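Local coordinates for DUF1780 domain-containing protein (Pseudomonas aeruginosa, PDB 1Y0K) that is of unknown function but belongs to a family of putative endonucleases placed in the PD-(D/E)XK nuclease clan, at residues F70-E75 against L141-N146; A150-N155 against G176-R181. All blocks are in the same frame, centred on the assembly; numbering follows the deposited sequence.

In the fold
Contact 1 pairs strands 65-73 and 140-146 in the middle of the seven-stranded mixed sheet, its centre about 6 Å from the centre of the chain. Contact 2 lies further out, about 11 Å from that centre, where the small parallel sheet of strands 107-110 and 150-153 meets strand 179-185 of the main sheet. The two centres are about 12 Å apart. Along the chain they come in series: strand 140-146 closes contact 1, and strand 150-153 follows to open contact 2. They also touch directly, Pro177 packing on Phe144 and Asn146. Contact 1 thus builds the main sheet and contact 2 lays the small sheet against it, with helix 3-23 packing beside both.

Contact 1: F70-E75 against L141-N146; sequences FFVLDE and LLAFVN
Phe70 and Val72 each use both backbone polar groups on the neighbouring strand. Phe70 N donates to Leu142 O and Phe70 O accepts from Phe144 N; Val72 N then reaches Phe144 O, and Val72 O takes the N-H of Asn146, all four at 2.8 to 3.0 Å. This is the ladder of two parallel strands in the core of the mixed sheet. The other edge of 141-146 is also engaged, Leu141 and Ala143 bonding to strand 171-175.

On the side facing helix 119-132, Ala143 CB sits over one face of the Phe70 ring, 3.8 Å from its centroid; chi1 of 67° sets CG between the backbone N and the carbonyl carbon, swinging the ring toward Ala143. On the other side, Phe71 CD2 meets Phe144 CB at 3.8 Å.

Past the ladder, a water donates to both Asp74 OD1 (2.8 Å) and the main-chain Asn146 O (2.7 Å). The carboxylate is held further by the backbone N-H groups of Lys148 and Arg149, while Asn146 ND2 donates to Ala14 O in helix 3-23. Where the ladder stops, then, the Asp74 carboxylate is satisfied by water and by the chain following Asn146, without a partner strand.

Contact 2: A150-N155 against G176-R181; sequences AVPDFN and GPTFAR
Phe154 points its ring edge at the face of Phe179, an offset edge-to-face pair with the centroids 5.9 Å apart and the planes at 65°. The leading atoms are CE2 and CZ. Phe154 CE2 lies 3.7 Å from Phe179 CB, so the approaching edge falls beside the root of the second ring instead of over its centre. Phe154 CZ comes 3.7 Å from Thr178 OG1, which meets the ring at its edge, near the ring plane. With chi1 of -65°, Phe154 CG lies anti to the carbonyl carbon, which brings the CE2-CZ edge against Thr178 and Phe179.

Pro152 fills the angle between the two aromatics. Its CB lies over one face of Phe154, 3.5 Å above the plane and offset toward the rim, while CG turns to the other phenylalanine and reaches Phe179 CE2 at 4.1 Å. The proline CD also rests 3.8 Å from Thr178 OG1.

No hydrogen bond crosses this contact; side chains from the end of strand 150-153 and the turn after it pack on the bend leading into strand 179-185. That bend joins antiparallel strands 171-175 and 179-185 as a beta-hairpin of the main mixed sheet, whereas 150-153 pairs in parallel with 107-110. Phe179 packs on Met174, and Arg108 touches the Phe154 side chain from the small sheet.

The segments brace their turns separately. Asp153 OD1 accepts from Asn155 N at 3.0 Å, an Asx turn that bends the chain around Phe154. In the hairpin, Gly176 N donates to Phe179 O at 2.8 Å across the bend. Thr178 and Phe179 both direct their CB atoms toward segment 150-155, and Thr178 also touches Gln13 of helix 3-23.

Contact 1: F70-E75 against L141-N146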
loop_
_atom_site.group_PDB
_atom_site.type_symbol
_atom_site.label_atom_id
_atom_site.label_comp_id
_atom_site.label_asym_id
_atom_site.label_seq_id
_atom_site.Cartn_x
_atom_site.Cartn_y
_atom_site.Cartn_z
ATOM N N PHE A 70 2.639 1.168 6.104
ATOM C CA PHE A 70 3.228 2.505 6.137
ATOM C C PHE A 70 2.538 3.445 5.156
ATOM O O PHE A 70 1.850 2.999 4.243
ATOM C CB PHE A 70 4.747 2.457 5.942
ATOM C CG PHE A 70 5.191 2.007 4.574
ATOM C CD1 PHE A 70 5.693 2.934 3.657
ATOM C CD2 PHE A 70 5.149 0.654 4.214
ATOM C CE1 PHE A 70 6.148 2.524 2.393
ATOM C CE2 PHE A 70 5.585 0.229 2.939
ATOM C CZ PHE A 70 6.078 1.165 2.029
ATOM N N PHE A 71 2.710 4.746 5.381
ATOM C CA PHE A 71 2.002 5.770 4.618
ATOM C C PHE A 71 2.960 6.586 3.781
ATOM O O PHE A 71 4.016 7.030 4.270
ATOM C CB PHE A 71 1.179 6.658 5.552
ATOM C CG PHE A 71 0.121 5.900 6.299
ATOM C CD1 PHE A 71 0.437 5.202 7.470
ATOM C CD2 PHE A 71 -1.189 5.865 5.824
ATOM C CE1 PHE A 71 -0.544 4.464 8.152
ATOM C CE2 PHE A 71 -2.174 5.142 6.503
ATOM C CZ PHE A 71 -1.842 4.445 7.670
ATOM N N VAL A 72 2.595 6.742 2.511
ATOM C CA VAL A 72 3.368 7.498 1.525
ATOM C C VAL A 72 2.489 8.665 1.095
ATOM O O VAL A 72 1.608 8.518 0.249
ATOM C CB VAL A 72 3.763 6.618 0.316
ATOM C CG1 VAL A 72 4.605 7.419 -0.698
ATOM C CG2 VAL A 72 4.538 5.380 0.784
ATOM N N LEU A 73 2.717 9.812 1.727
ATOM C CA LEU A 73 1.904 11.004 1.496
ATOM C C LEU A 73 2.771 12.153 0.982
ATOM O O LEU A 73 3.983 11.998 0.812
ATOM C CB LEU A 73 1.169 11.404 2.787
ATOM C CG LEU A 73 0.435 10.299 3.557
ATOM C CD1 LEU A 73 -0.041 10.802 4.921
ATOM C CD2 LEU A 73 -0.734 9.782 2.746
ATOM N N ASP A 74 2.148 13.292 0.710
ATOM C CA ASP A 74 2.896 14.483 0.305
ATOM C C ASP A 74 2.411 15.754 1.002
ATOM O O ASP A 74 2.892 16.855 0.698
ATOM C CB ASP A 74 2.923 14.646 -1.231
ATOM C CG ASP A 74 1.540 14.877 -1.852
ATOM O OD1 ASP A 74 0.514 14.965 -1.145
ATOM O OD2 ASP A 74 1.490 14.981 -3.094
ATOM N N GLU A 75 1.470 15.587 1.938
ATOM C CA GLU A 75 0.813 16.701 2.638
ATOM C C GLU A 75 -0.371 16.206 3.470
ATOM O O GLU A 75 -0.343 15.100 4.016
ATOM C CB GLU A 75 0.352 17.765 1.632
ATOM C CG GLU A 75 -0.782 18.671 2.083
ATOM C CD GLU A 75 -1.793 18.860 0.978
ATOM O OE1 GLU A 75 -2.241 17.833 0.425
ATOM O OE2 GLU A 75 -2.139 20.017 0.653
ATOM N N LEU A 141 4.879 -6.103 3.450
ATOM C CA LEU A 141 4.801 -4.647 3.482
ATOM C C LEU A 141 3.590 -4.166 2.694
ATOM O O LEU A 141 3.295 -4.691 1.619
ATOM C CB LEU A 141 6.089 -4.019 2.934
ATOM C CG LEU A 141 7.282 -3.920 3.912
ATOM C CD1 LEU A 141 7.177 -2.667 4.723
ATOM C CD2 LEU A 141 7.431 -5.132 4.856
ATOM N N LEU A 142 2.901 -3.172 3.245
ATOM C CA LEU A 142 1.696 -2.613 2.625
ATOM C C LEU A 142 1.721 -1.096 2.744
ATOM O O LEU A 142 1.594 -0.551 3.844
ATOM C CB LEU A 142 0.431 -3.179 3.278
ATOM C CG LEU A 142 -0.913 -2.682 2.735
ATOM C CD1 LEU A 142 -1.047 -2.987 1.229
ATOM C CD2 LEU A 142 -2.076 -3.304 3.526
ATOM N N ALA A 143 1.914 -0.424 1.608
ATOM C CA ALA A 143 1.984 1.039 1.581
ATOM C C ALA A 143 0.627 1.605 1.229
ATOM O O ALA A 143 0.035 1.183 0.228
ATOM C CB ALA A 143 3.001 1.502 0.524
ATOM N N PHE A 144 0.130 2.553 2.030
ATOM C CA PHE A 144 -1.023 3.355 1.603
ATOM C C PHE A 144 -0.475 4.624 0.955
ATOM O O PHE A 144 0.180 5.439 1.613
ATOM C CB PHE A 144 -1.967 3.691 2.761
ATOM C CG PHE A 144 -3.174 4.475 2.324
ATOM C CD1 PHE A 144 -4.289 3.809 1.823
ATOM C CD2 PHE A 144 -3.184 5.866 2.386
ATOM C CE1 PHE A 144 -5.413 4.519 1.390
ATOM C CE2 PHE A 144 -4.314 6.586 1.956
ATOM C CZ PHE A 144 -5.420 5.905 1.455
ATOM N N VAL A 145 -0.700 4.736 -0.348
ATOM C CA VAL A 145 -0.123 5.788 -1.163
ATOM C C VAL A 145 -1.211 6.796 -1.569
ATOM O O VAL A 145 -2.192 6.446 -2.239
ATOM C CB VAL A 145 0.589 5.207 -2.419
ATOM C CG1 VAL A 145 1.325 6.324 -3.179
ATOM C CG2 VAL A 145 1.576 4.119 -2.025
ATOM N N ASN A 146 -1.015 8.050 -1.175
ATOM C CA ASN A 146 -2.003 9.093 -1.417
ATOM C C ASN A 146 -1.325 10.451 -1.560
ATOM O O ASN A 146 -0.901 11.048 -0.581
ATOM C CB ASN A 146 -3.050 9.121 -0.298
ATOM C CG ASN A 146 -4.178 10.089 -0.591
ATOM O OD1 ASN A 146 -4.728 10.102 -1.697
ATOM N ND2 ASN A 146 -4.517 10.918 0.389
HETATM O O HOH W 1 -1.012 13.461 0.592
#

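Contact 2: A150-N155 against G176-R181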
loop_
_atom_site.group_PDB
_atom_site.type_symbol
_atom_site.label_atom_id
_atom_site.label_comp_id
_atom_site.label_asym_id
_atom_site.label_seq_id
_atom_site.Cartn_x
_atom_site.Cartn_y
_atom_site.Cartn_z
ATOM N N ALA A 150 -0.031 14.435 -7.173
ATOM C CA ALA A 150 0.183 13.485 -8.255
ATOM C C ALA A 150 -0.940 12.458 -8.418
ATOM O O ALA A 150 -1.650 12.128 -7.469
ATOM C CB ALA A 150 1.555 12.797 -8.111
ATOM N N VAL A 151 -1.107 11.988 -9.647
ATOM C CA VAL A 151 -2.028 10.892 -9.953
ATOM C C VAL A 151 -1.229 9.888 -10.787
ATOM O O VAL A 151 -0.449 10.298 -11.638
ATOM C CB VAL A 151 -3.285 11.394 -10.727
ATOM C CG1 VAL A 151 -4.147 12.270 -9.838
ATOM C CG2 VAL A 151 -2.892 12.178 -11.968
ATOM N N PRO A 152 -1.381 8.575 -10.531
ATOM C CA PRO A 152 -0.566 7.630 -11.320
ATOM C C PRO A 152 -0.887 7.679 -12.802
ATOM O O PRO A 152 -2.041 7.896 -13.185
ATOM C CB PRO A 152 -0.962 6.266 -10.750
ATOM C CG PRO A 152 -1.493 6.573 -9.375
ATOM C CD PRO A 152 -2.224 7.871 -9.549
ATOM N N ASP A 153 0.133 7.496 -13.628
ATOM C CA ASP A 153 -0.084 7.314 -15.049
ATOM C C ASP A 153 -0.236 5.815 -15.284
ATOM O O ASP A 153 0.749 5.078 -15.326
ATOM C CB ASP A 153 1.073 7.880 -15.859
ATOM C CG ASP A 153 0.801 7.859 -17.347
ATOM O OD1 ASP A 153 -0.091 7.087 -17.792
ATOM O OD2 ASP A 153 1.504 8.603 -18.080
ATOM N N PHE A 154 -1.480 5.369 -15.406
ATOM C CA PHE A 154 -1.768 3.950 -15.531
ATOM C C PHE A 154 -1.414 3.371 -16.910
ATOM O O PHE A 154 -1.493 2.154 -17.131
ATOM C CB PHE A 154 -3.235 3.679 -15.137
ATOM C CG PHE A 154 -3.531 3.970 -13.680
ATOM C CD1 PHE A 154 -4.370 5.027 -13.317
ATOM C CD2 PHE A 154 -2.951 3.200 -12.677
ATOM C CE1 PHE A 154 -4.646 5.294 -11.974
ATOM C CE2 PHE A 154 -3.203 3.462 -11.336
ATOM C CZ PHE A 154 -4.053 4.512 -10.979
ATOM N N ASN A 155 -0.990 4.238 -17.826
ATOM C CA ASN A 155 -0.529 3.790 -19.139
ATOM C C ASN A 155 0.936 3.382 -19.161
ATOM O O ASN A 155 1.451 2.966 -20.205
ATOM C CB ASN A 155 -0.793 4.862 -20.193
ATOM C CG ASN A 155 -2.271 5.135 -20.375
ATOM O OD1 ASN A 155 -3.108 4.255 -20.161
ATOM N ND2 ASN A 155 -2.601 6.361 -20.745
ATOM N N GLY A 176 -4.136 2.706 -2.645
ATOM C CA GLY A 176 -4.494 4.105 -2.458
ATOM C C GLY A 176 -5.908 4.303 -2.954
ATOM O O GLY A 176 -6.558 3.352 -3.366
ATOM N N PRO A 177 -6.400 5.549 -2.922
ATOM C CA PRO A 177 -7.766 5.765 -3.383
ATOM C C PRO A 177 -7.980 5.357 -4.847
ATOM O O PRO A 177 -9.095 4.974 -5.221
ATOM C CB PRO A 177 -7.978 7.273 -3.166
ATOM C CG PRO A 177 -6.949 7.650 -2.095
ATOM C CD PRO A 177 -5.764 6.780 -2.423
ATOM N N THR A 178 -6.929 5.391 -5.664
ATOM C CA THR A 178 -7.102 5.117 -7.100
ATOM C C THR A 178 -6.769 3.697 -7.554
ATOM O O THR A 178 -7.156 3.305 -8.651
ATOM C CB THR A 178 -6.291 6.084 -7.980
ATOM O OG1 THR A 178 -4.895 5.934 -7.689
ATOM C CG2 THR A 178 -6.713 7.535 -7.708
ATOM N N PHE A 179 -6.042 2.933 -6.738
ATOM C CA PHE A 179 -5.552 1.631 -7.214
ATOM C C PHE A 179 -5.002 0.766 -6.092
ATOM O O PHE A 179 -4.773 1.245 -4.987
ATOM C CB PHE A 179 -4.460 1.829 -8.275
ATOM C CG PHE A 179 -3.092 2.075 -7.696
ATOM C CD1 PHE A 179 -2.144 1.052 -7.675
ATOM C CD2 PHE A 179 -2.766 3.309 -7.147
ATOM C CE1 PHE A 179 -0.879 1.262 -7.134
ATOM C CE2 PHE A 179 -1.489 3.537 -6.596
ATOM C CZ PHE A 179 -0.551 2.508 -6.589
ATOM N N ALA A 180 -4.800 -0.514 -6.400
ATOM C CA ALA A 180 -4.036 -1.426 -5.542
ATOM C C ALA A 180 -3.184 -2.321 -6.432
ATOM O O ALA A 180 -3.551 -2.625 -7.576
ATOM C CB ALA A 180 -4.962 -2.247 -4.683
ATOM N N ARG A 181 -2.023 -2.717 -5.923
ATOM C CA ARG A 181 -1.162 -3.627 -6.655
ATOM C C ARG A 181 -0.271 -4.387 -5.687
ATOM O O ARG A 181 0.310 -3.797 -4.773
ATOM C CB ARG A 181 -0.294 -2.862 -7.662
ATOM C CG ARG A 181 0.663 -3.757 -8.450
ATOM C CD ARG A 181 1.514 -2.932 -9.421
ATOM N NE ARG A 181 2.498 -3.770 -10.105
ATOM C CZ ARG A 181 2.288 -4.387 -11.269
ATOM N NH1 ARG A 181 1.140 -4.240 -11.924
ATOM N NH2 ARG A 181 3.243 -5.142 -11.795
#